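OBCA, Oxalate Biosynthetic Component A (Burkholderia glumae, PDB 4NNB) is a TIM-barrel-type protein whose barrel holds a magnesium ion and an oxaloacetate ion in the model. Local coordinates at residues V459-A462 and L463-L467; P161-I164 and E165-K169; S289-R292 and R293-L296. All coordinates share one frame; numbering follows the deposited sequence.

Interaction 1. Residues V459-A462 and L463-L467; sequences VDVA and LGLGL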
loop_
_atom_site.group_PDB
_atom_site.type_symbol
_atom_site.label_atom_id
_atom_site.label_comp_id
_atom_site.label_asym_id
_atom_site.label_seq_id
_atom_site.Cartn_x
_atom_site.Cartn_y
_atom_site.Cartn_z
ATOM N N VAL A 459 -0.079 2.851 16.719
ATOM C CA VAL A 459 -0.108 2.184 18.011
ATOM C C VAL A 459 -0.791 3.021 19.097
ATOM O O VAL A 459 -1.607 2.490 19.845
ATOM C CB VAL A 459 1.296 1.728 18.452
ATOM C CG1 VAL A 459 1.263 1.183 19.881
ATOM C CG2 VAL A 459 1.809 0.672 17.492
ATOM N N ASP A 460 -0.475 4.312 19.179
ATOM C CA ASP A 460 -1.087 5.151 20.210
ATOM C C ASP A 460 -2.608 5.201 20.038
ATOM O O ASP A 460 -3.354 5.049 21.009
ATOM C CB ASP A 460 -0.531 6.572 20.183
ATOM C CG ASP A 460 0.878 6.667 20.757
ATOM O OD1 ASP A 460 1.263 5.809 21.578
ATOM O OD2 ASP A 460 1.595 7.610 20.377
ATOM N N VAL A 461 -3.054 5.409 18.799
ATOM C CA VAL A 461 -4.484 5.508 18.510
ATOM C C VAL A 461 -5.207 4.201 18.791
ATOM O O VAL A 461 -6.282 4.194 19.386
ATOM C CB VAL A 461 -4.739 5.939 17.058
ATOM C CG1 VAL A 461 -6.224 5.823 16.710
ATOM C CG2 VAL A 461 -4.267 7.352 16.845
ATOM N N ALA A 462 -4.609 3.085 18.385
ATOM C CA ALA A 462 -5.248 1.789 18.570
ATOM C C ALA A 462 -5.355 1.418 20.050
ATOM O O ALA A 462 -6.368 0.864 20.509
ATOM C CB ALA A 462 -4.494 0.716 17.811
ATOM N N LEU A 463 -4.289 1.701 20.790
ATOM C CA LEU A 463 -4.251 1.372 22.204
ATOM C C LEU A 463 -5.225 2.266 22.972
ATOM O O LEU A 463 -5.931 1.804 23.869
ATOM C CB LEU A 463 -2.817 1.509 22.728
ATOM C CG LEU A 463 -2.091 0.198 23.063
ATOM C CD1 LEU A 463 -2.588 -0.989 22.266
ATOM C CD2 LEU A 463 -0.581 0.339 22.917
ATOM N N GLY A 464 -5.285 3.537 22.593
ATOM C CA GLY A 464 -6.131 4.489 23.286
ATOM C C GLY A 464 -7.609 4.280 23.009
ATOM O O GLY A 464 -8.460 4.731 23.782
ATOM N N LEU A 465 -7.917 3.609 21.901
ATOM C CA LEU A 465 -9.304 3.332 21.532
ATOM C C LEU A 465 -9.752 1.976 22.041
ATOM O O LEU A 465 -10.938 1.641 21.973
ATOM C CB LEU A 465 -9.483 3.395 20.014
ATOM C CG LEU A 465 -9.455 4.787 19.402
ATOM C CD1 LEU A 465 -9.368 4.708 17.871
ATOM C CD2 LEU A 465 -10.666 5.616 19.851
ATOM N N GLY A 466 -8.803 1.190 22.542
ATOM C CA GLY A 466 -9.107 -0.154 22.995
ATOM C C GLY A 466 -9.352 -1.112 21.845
ATOM O O GLY A 466 -10.095 -2.098 21.983
ATOM N N LEU A 467 -8.713 -0.840 20.709
ATOM C CA LEU A 467 -8.919 -1.665 19.519
ATOM C C LEU A 467 -8.337 -3.069 19.655
ATOM O O LEU A 467 -7.440 -3.313 20.460
ATOM C CB LEU A 467 -8.367 -0.974 18.274
ATOM C CG LEU A 467 -9.084 0.330 17.940
ATOM C CD1 LEU A 467 -8.759 0.793 16.522
ATOM C CD2 LEU A 467 -10.606 0.189 18.123
#

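Interaction 2. Residues P161-I164 and E165-K169; sequences PALI and EAIEK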
loop_
_atom_site.group_PDB
_atom_site.type_symbol
_atom_site.label_atom_id
_atom_site.label_comp_id
_atom_site.label_asym_id
_atom_site.label_seq_id
_atom_site.Cartn_x
_atom_site.Cartn_y
_atom_site.Cartn_z
ATOM N N PRO A 161 16.299 16.668 -12.335
ATOM C CA PRO A 161 16.917 17.993 -12.191
ATOM C C PRO A 161 16.545 18.714 -10.894
ATOM O O PRO A 161 17.420 19.297 -10.278
ATOM C CB PRO A 161 16.366 18.760 -13.396
ATOM C CG PRO A 161 16.190 17.711 -14.434
ATOM C CD PRO A 161 15.716 16.483 -13.679
ATOM N N ALA A 162 15.279 18.667 -10.487
ATOM C CA ALA A 162 14.847 19.352 -9.265
ATOM C C ALA A 162 15.544 18.821 -8.008
ATOM O O ALA A 162 15.835 19.579 -7.078
ATOM C CB ALA A 162 13.340 19.272 -9.112
ATOM N N LEU A 163 15.803 17.518 -7.974
ATOM C CA LEU A 163 16.549 16.937 -6.864
ATOM C C LEU A 163 18.013 17.366 -6.936
ATOM O O LEU A 163 18.611 17.735 -5.928
ATOM C CB LEU A 163 16.440 15.413 -6.883
ATOM C CG LEU A 163 17.012 14.709 -5.653
ATOM C CD1 LEU A 163 16.395 15.300 -4.400
ATOM C CD2 LEU A 163 16.723 13.214 -5.725
ATOM N N ILE A 164 18.586 17.316 -8.136
ATOM C CA ILE A 164 19.990 17.658 -8.331
ATOM C C ILE A 164 20.235 19.129 -8.011
ATOM O O ILE A 164 21.248 19.490 -7.399
ATOM C CB ILE A 164 20.447 17.329 -9.759
ATOM C CG1 ILE A 164 20.390 15.817 -9.985
ATOM C CG2 ILE A 164 21.851 17.845 -10.008
ATOM C CD1 ILE A 164 21.104 15.013 -8.887
ATOM N N GLU A 165 19.293 19.972 -8.426
ATOM C CA GLU A 165 19.353 21.399 -8.137
ATOM C C GLU A 165 19.306 21.667 -6.637
ATOM O O GLU A 165 20.039 22.515 -6.133
ATOM C CB GLU A 165 18.237 22.145 -8.883
ATOM C CG GLU A 165 18.522 22.258 -10.377
ATOM C CD GLU A 165 17.289 22.522 -11.215
ATOM O OE1 GLU A 165 16.177 22.659 -10.653
ATOM O OE2 GLU A 165 17.441 22.579 -12.453
ATOM N N ALA A 166 18.474 20.924 -5.914
ATOM C CA ALA A 166 18.388 21.111 -4.468
ATOM C C ALA A 166 19.673 20.666 -3.760
ATOM O O ALA A 166 20.104 21.290 -2.786
ATOM C CB ALA A 166 17.173 20.402 -3.897
ATOM N N ILE A 167 20.284 19.593 -4.252
ATOM C CA ILE A 167 21.560 19.132 -3.713
ATOM C C ILE A 167 22.636 20.196 -3.973
ATOM O O ILE A 167 23.429 20.542 -3.093
ATOM C CB ILE A 167 21.993 17.794 -4.372
ATOM C CG1 ILE A 167 21.036 16.659 -3.987
ATOM C CG2 ILE A 167 23.452 17.448 -4.019
ATOM C CD1 ILE A 167 21.305 15.361 -4.737
ATOM N N GLU A 168 22.657 20.701 -5.203
ATOM C CA GLU A 168 23.606 21.725 -5.603
ATOM C C GLU A 168 23.497 22.962 -4.714
ATOM O O GLU A 168 24.507 23.547 -4.343
ATOM C CB GLU A 168 23.385 22.102 -7.063
ATOM C CG GLU A 168 24.388 23.106 -7.591
ATOM C CD GLU A 168 24.751 22.848 -9.039
ATOM O OE1 GLU A 168 23.885 22.358 -9.797
ATOM O OE2 GLU A 168 25.906 23.125 -9.414
ATOM N N LYS A 169 22.275 23.343 -4.354
ATOM C CA LYS A 169 22.089 24.468 -3.438
ATOM C C LYS A 169 22.552 24.195 -1.997
ATOM O O LYS A 169 23.223 25.033 -1.391
ATOM C CB LYS A 169 20.636 24.951 -3.452
ATOM C CG LYS A 169 20.282 25.877 -4.617
ATOM C CD LYS A 169 21.090 27.188 -4.592
ATOM C CE LYS A 169 22.250 27.172 -5.592
ATOM N NZ LYS A 169 23.326 28.144 -5.231
#

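Interaction 3. Residues S289-R292 and R293-L296; sequences SKLR and RAHL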
loop_
_atom_site.group_PDB
_atom_site.type_symbol
_atom_site.label_atom_id
_atom_site.label_comp_id
_atom_site.label_asym_id
_atom_site.label_seq_id
_atom_site.Cartn_x
_atom_site.Cartn_y
_atom_site.Cartn_z
ATOM N N SER A 289 -21.288 -7.115 -10.177
ATOM C CA SER A 289 -20.901 -8.394 -10.764
ATOM C C SER A 289 -20.665 -9.512 -9.744
ATOM O O SER A 289 -20.119 -9.286 -8.650
ATOM C CB SER A 289 -19.646 -8.211 -11.604
ATOM O OG SER A 289 -19.193 -9.454 -12.090
ATOM N N LYS A 290 -21.065 -10.723 -10.124
ATOM C CA LYS A 290 -20.861 -11.898 -9.286
ATOM C C LYS A 290 -19.368 -12.228 -9.173
ATOM O O LYS A 290 -18.968 -13.009 -8.315
ATOM C CB LYS A 290 -21.646 -13.096 -9.831
ATOM C CG LYS A 290 -21.165 -13.592 -11.187
ATOM C CD LYS A 290 -22.062 -14.714 -11.737
ATOM C CE LYS A 290 -22.234 -15.864 -10.737
ATOM N NZ LYS A 290 -22.806 -17.115 -11.345
ATOM N N LEU A 291 -18.551 -11.634 -10.042
ATOM C CA LEU A 291 -17.100 -11.749 -9.912
ATOM C C LEU A 291 -16.650 -11.346 -8.495
ATOM O O LEU A 291 -15.686 -11.903 -7.959
ATOM C CB LEU A 291 -16.386 -10.912 -10.990
ATOM C CG LEU A 291 -14.852 -10.963 -11.005
ATOM C CD1 LEU A 291 -14.345 -12.399 -11.214
ATOM C CD2 LEU A 291 -14.270 -10.024 -12.050
ATOM N N ARG A 292 -17.391 -10.426 -7.871
ATOM C CA ARG A 292 -17.038 -9.922 -6.545
ATOM C C ARG A 292 -17.230 -10.935 -5.421
ATOM O O ARG A 292 -16.867 -10.662 -4.281
ATOM C CB ARG A 292 -17.787 -8.620 -6.241
ATOM C CG ARG A 292 -17.454 -7.491 -7.217
ATOM C CD ARG A 292 -18.133 -6.188 -6.819
ATOM N NE ARG A 292 -17.522 -5.626 -5.613
ATOM C CZ ARG A 292 -17.906 -4.491 -5.037
ATOM N NH1 ARG A 292 -18.916 -3.787 -5.547
ATOM N NH2 ARG A 292 -17.272 -4.057 -3.956
ATOM N N ARG A 293 -17.799 -12.097 -5.739
ATOM C CA ARG A 293 -17.829 -13.221 -4.801
ATOM C C ARG A 293 -17.359 -14.540 -5.435
ATOM O O ARG A 293 -17.313 -15.560 -4.762
ATOM C CB ARG A 293 -19.242 -13.407 -4.197
ATOM C CG ARG A 293 -20.356 -13.514 -5.241
ATOM C CD ARG A 293 -21.751 -13.557 -4.605
ATOM N NE ARG A 293 -22.789 -13.446 -5.629
ATOM C CZ ARG A 293 -23.247 -12.300 -6.123
ATOM N NH1 ARG A 293 -22.785 -11.136 -5.675
ATOM N NH2 ARG A 293 -24.178 -12.318 -7.071
ATOM N N ALA A 294 -17.013 -14.527 -6.721
ATOM C CA ALA A 294 -16.618 -15.765 -7.407
ATOM C C ALA A 294 -15.361 -16.418 -6.804
ATOM O O ALA A 294 -15.180 -17.635 -6.888
ATOM C CB ALA A 294 -16.432 -15.514 -8.892
ATOM N N HIS A 295 -14.500 -15.610 -6.192
ATOM C CA HIS A 295 -13.326 -16.130 -5.483
ATOM C C HIS A 295 -13.639 -16.571 -4.060
ATOM O O HIS A 295 -12.747 -17.035 -3.343
ATOM C CB HIS A 295 -12.168 -15.118 -5.480
ATOM C CG HIS A 295 -12.522 -13.777 -4.905
ATOM N ND1 HIS A 295 -13.799 -13.255 -4.937
ATOM C CD2 HIS A 295 -11.745 -12.837 -4.309
ATOM C CE1 HIS A 295 -13.797 -12.057 -4.374
ATOM N NE2 HIS A 295 -12.564 -11.782 -3.984
ATOM N N LEU A 296 -14.898 -16.442 -3.651
ATOM C CA LEU A 296 -15.270 -16.816 -2.294
ATOM C C LEU A 296 -15.962 -18.167 -2.298
ATOM O O LEU A 296 -16.993 -18.350 -1.667
ATOM C CB LEU A 296 -16.163 -15.758 -1.652
ATOM C CG LEU A 296 -15.567 -14.344 -1.664
ATOM C CD1 LEU A 296 -16.511 -13.409 -0.925
ATOM C CD2 LEU A 296 -14.134 -14.277 -1.074
#

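Interaction 1. Residues V459-A462 and L463-L467
V461 and L465 lie side by side on the last turns of helix 458-465, which ends in a Schellman motif. The helix links the parallel strands 444-449 and 469-472 in a beta-alpha-beta unit of the TIM-barrel-like domain. In V461, CG1 stands anti to the backbone N (chi1 171°), beside the carbonyl carbon. This branch leads toward the next turn and meets L465 CD1 at 3.5 Å. L465 CG also rests against the carbonyl of V461, 3.2 Å from V461 O. L430 of helix 416-440 packs on both side chains.

A second pair, V459 and L463, runs alongside in the same way. V459 CG1 touches L463 CD2 at 3.7 Å. The L463 side chain is unusual, because its chi1 of -109° falls outside the common staggered positions. V459 also packs on V502 and L506 of helix 495-507. D460 turns its carboxylate out of the contact, to a salt bridge with R509 and a hydrogen bond with H419.

The backbone bonds from L463 N to V459 O and from G464 N to D460 O are regular. The one from L465 N to V461 O is weak, and the helix unwinds here. G466 has positive phi (74°) and turns the chain. L467 then folds back over A462, and both side chains pack on I448 of strand 444-449. L467 CB lies 4.3 Å from A462 CB, and L467 CG comes within 3.8 Å of A462 O. Two bonds back into the last turn complete the motif. G466 N bonds L463 O at 3.2 Å. L467 N bonds A462 O at 2.9 Å, nearly straight on to the carbonyl.

Interaction 2. Residues P161-I164 and E165-K169
I164 and I167 pass each other at a slant on helix 161-170, one turn apart, and meet through their CD1 methyls at 4.2 Å. Both place CG1 beside the backbone N and CG2 anti to it. They differ at the next bond. I164 is bent at chi2 (-51°), while I167 is extended (173°). The bend turns the end of I164 toward I167, and the extended I167 chain reaches back along the helix. On that path I167 CG1 passes 3.3 Å from L163 O. I167 CD1 goes on to L163, where it lies 4.4 Å from L163 CG. The methyl end of I167 therefore sits near both I164 and L163.

This apolar side faces two other helices of the N-terminal region. L163 packs on L127 and R130 of helix 125-137. I167 reaches I131 of the same helix, and also L174 and M178 of helix 172-180. I164 rests on L175 of that second helix.

E165 lies on another side of the helix and is exposed. The extended E165 side chain runs back over the first turn. E165 CG is 3.2 Å from P161 O. The carboxylate lies against this carbonyl; E165 OE1 is 3.8 Å from A162 CA and OE2 4.1 Å from P161 CB. Carboxylate and carbonyl oxygens are both acceptors, so the side chain meets this turn by packing, without a hydrogen bond to P161 O.

The backbone bond from E165 N to P161 O is 2.7 Å long. Those from I167 N to L163 O and from E168 N to I164 O continue the regular pattern. The carboxylate of E165 lies near the helix start, where the helix dipole would probably stabilise its negative charge. The chemistry is split: dispersion contacts bind the isoleucine side to its neighbour helices, while E165 and E168 are exposed, E168 also touching L175.

Interaction 3. Residues S289-R292 and R293-L296
R293 folds its guanidinium back over K290 in the short, weakly bonded helix 291-294. This helix belongs to the beta-alpha-beta unit between strands 273-276 and 308-311 of the TIM-barrel-like domain. K290 CA lies over the centre of the guanidinium, 3.9 Å above its plane. K290 CB covers the same group and is 3.8 Å from R293 NH2. A chi1 of 53° aims the extended R293 chain back at K290. A chi4 of -85° then turns the guanidinium plane, and one face meets K290 CA. K290 NZ leads away and stays 6.6 Å from R293 NH2, which probably limits repulsion between the like charges.

The turn itself is held by R293 N, which bonds K290 O at 3.0 Å from well above the carbonyl plane. A weak bond runs from A294 N to L291 O. H295 turns its ring edge toward R292, with H295 CE1 3.4 Å from R292 O and that oxygen in the ring plane. L296 CD2 covers one face of the ring.

Further out, R293 NH1 is bonded to Q334 of helix 328-341, and H295 NE2 to S277 O. The buried R292 guanidinium is held by A287 O, T278 O, D325 O and N326 OD1. Just before the helix, S289 makes a capping bond: its OG accepts from L291 N at 3.1 Å.

The three contacts are local, each within one helix or its ends, and none touches another. Interactions 1 and 3 belong to beta-alpha-beta units of the same barrel-like sheet, with centres 34 Å apart. Interaction 2 lies in the N-terminal part of the protein, 49 Å from interaction 3 between centres and across the centre of the chain. Its centre is 41 Å from that of interaction 1. Interaction 3 is near the ligand site: the R292 side chain is about 7 Å from the bound oxaloacetate ion, and the H295 side chain about 10 Å from the magnesium ion. S277 and Y324, partners of H295 and R292, line the oxaloacetate pocket, so this contact is second shell.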